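PDB 3UKN: novel protein similar to vertebrate potassium voltage-gated channel, subfamily H (Eag-related) family from Danio rerio, which probably forms the pore of a voltage-gated potassium channel as one of four subunits, the present fragment being its C-linker and cyclic nucleotide-binding homology domain. Local coordinates for residues L109-Q112 with G113-L116. Sequence-based numbering, arbitrary orientation.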
ATOM      1  N   LEU B 109      -0.242   2.594 -18.294  1.00 33.87           N
ATOM      2  CA  LEU B 109       0.139   1.529 -17.367  1.00 23.04           C
ATOM      3  C   LEU B 109       1.424   1.951 -16.684  1.00 30.47           C
ATOM      4  O   LEU B 109       1.565   1.824 -15.470  1.00 36.17           O
ATOM      5  CB  LEU B 109       0.338   0.215 -18.116  1.00 30.23           C
ATOM      6  CG  LEU B 109       0.884  -0.936 -17.279  1.00 33.24           C
ATOM      7  CD1 LEU B 109      -0.071  -1.178 -16.138  1.00 37.27           C
ATOM      8  CD2 LEU B 109       1.030  -2.182 -18.130  1.00 31.53           C
ATOM      9  N   ILE B 110       2.336   2.506 -17.485  1.00 32.13           N
ATOM     10  CA  ILE B 110       3.663   2.930 -17.044  1.00 35.01           C
ATOM     11  C   ILE B 110       4.062   4.222 -17.755  1.00 43.42           C
ATOM     12  O   ILE B 110       3.833   4.367 -18.951  1.00 43.83           O
ATOM     13  CB  ILE B 110       4.692   1.842 -17.380  1.00 40.11           C
ATOM     14  CG1 ILE B 110       4.673   0.771 -16.294  1.00 42.03           C
ATOM     15  CG2 ILE B 110       6.087   2.436 -17.543  1.00 44.77           C
ATOM     16  CD1 ILE B 110       4.938  -0.610 -16.799  1.00 36.74           C
ATOM     17  N   ARG B 111       4.643   5.166 -17.021  1.00 32.12           N
ATOM     18  CA  ARG B 111       5.134   6.399 -17.637  1.00 39.76           C
ATOM     19  C   ARG B 111       6.647   6.350 -17.696  1.00 48.31           C
ATOM     20  O   ARG B 111       7.309   6.008 -16.711  1.00 44.10           O
ATOM     21  CB  ARG B 111       4.693   7.633 -16.854  1.00 45.62           C
ATOM     22  CG  ARG B 111       3.233   8.016 -17.031  1.00 43.09           C
ATOM     23  CD  ARG B 111       2.909   9.355 -16.341  1.00 49.26           C
ATOM     24  NE  ARG B 111       1.469   9.611 -16.315  1.00 47.46           N
ATOM     25  CZ  ARG B 111       0.769  10.100 -17.338  1.00 46.86           C
ATOM     26  NH1 ARG B 111       1.365  10.413 -18.483  1.00 48.20           N
ATOM     27  NH2 ARG B 111      -0.535  10.281 -17.219  1.00 39.56           N
ATOM     28  N   GLN B 112       7.189   6.682 -18.862  1.00 36.49           N
ATOM     29  CA  GLN B 112       8.628   6.636 -19.070  1.00 43.84           C
ATOM     30  C   GLN B 112       9.351   7.417 -17.969  1.00 48.35           C
ATOM     31  O   GLN B 112       8.940   8.521 -17.601  1.00 49.73           O
ATOM     32  CB  GLN B 112       8.980   7.192 -20.445  1.00 50.59           C
ATOM     33  CG  GLN B 112      10.471   7.256 -20.698  1.00 55.11           C
ATOM     34  CD  GLN B 112      10.799   7.665 -22.108  1.00 55.70           C
ATOM     35  OE1 GLN B 112       9.937   7.655 -22.983  1.00 55.91           O
ATOM     36  NE2 GLN B 112      12.053   8.035 -22.338  1.00 63.73           N
ATOM     37  N   GLY B 113      10.410   6.822 -17.429  1.00 59.29           N
ATOM     38  CA  GLY B 113      11.184   7.454 -16.378  1.00 52.35           C
ATOM     39  C   GLY B 113      10.712   7.138 -14.969  1.00 49.21           C
ATOM     40  O   GLY B 113      11.447   7.361 -14.003  1.00 39.77           O
ATOM     41  N   ASP B 114       9.487   6.638 -14.832  1.00 47.47           N
ATOM     42  CA  ASP B 114       9.023   6.198 -13.521  1.00 43.33           C
ATOM     43  C   ASP B 114       9.838   4.993 -13.043  1.00 35.46           C
ATOM     44  O   ASP B 114      10.498   4.315 -13.843  1.00 39.61           O
ATOM     45  CB  ASP B 114       7.516   5.881 -13.527  1.00 45.81           C
ATOM     46  CG  ASP B 114       6.649   7.142 -13.451  1.00 54.52           C
ATOM     47  OD1 ASP B 114       7.191   8.219 -13.116  1.00 51.20           O
ATOM     48  OD2 ASP B 114       5.426   7.060 -13.714  1.00 51.95           O
ATOM     49  N   ALA B 115       9.818   4.745 -11.735  1.00 39.59           N
ATOM     50  CA  ALA B 115      10.393   3.525 -11.209  1.00 35.47           C
ATOM     51  C   ALA B 115       9.379   2.389 -11.370  1.00 43.80           C
ATOM     52  O   ALA B 115       8.211   2.540 -11.011  1.00 48.27           O
ATOM     53  CB  ALA B 115      10.775   3.696  -9.763  1.00 24.77           C
ATOM     54  N   LEU B 116       9.829   1.266 -11.922  1.00 44.45           N
ATOM     55  CA  LEU B 116       8.973   0.104 -12.091  1.00 37.43           C
ATOM     56  C   LEU B 116       8.539  -0.424 -10.723  1.00 30.30           C
ATOM     57  O   LEU B 116       9.376  -0.660  -9.851  1.00 28.06           O
ATOM     58  CB  LEU B 116       9.705  -0.977 -12.887  1.00 29.18           C
ATOM     59  CG  LEU B 116       8.864  -2.189 -13.308  1.00 28.17           C
ATOM     60  CD1 LEU B 116       7.734  -1.801 -14.286  1.00 14.61           C
ATOM     61  CD2 LEU B 116       9.757  -3.280 -13.887  1.00 29.47           C
TER
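Asp114 sets one carboxylate oxygen against the root of the Arg111 side chain, OD2 lying 3.3 Å from Arg111 CB. The two side chains run side by side and point the same way, each with CG anti to its own carbonyl carbon, and it is the aliphatic base of the arginine that the acid meets. The guanidinium lies farther out, its plane turned 84° from that of the carboxylate, and NE stays 5.4 Å from Asp114 OD2, too far for a salt bridge. Extended from CG to NE, the arginine instead reaches Phe108 in a cation-pi contact and makes weak hydrogen bonds to the carbonyls of Thr45 and Trp46. Between the two residues the chain makes a type II beta turn, which leads from strand 108-110 of the cyclic nucleotide-binding homology domain toward strand 118-122 of its other sheet. The turn is closed by Asp114 N, which donates to Arg111 O over 2.9 Å. Gly113 holds the third position with a positive phi of 90°, where a CB would jam against Gln112 O. Past the turn the chain comes back far enough for two buried side chains to cross, touching through their terminal methyls, Ile110 CD1 lying 3.9 Å from Leu116 CD1. Outside the loop, Asn161 OD1 accepts from Gln112 N, while Thr158 OG1 bonds to Asp114 O.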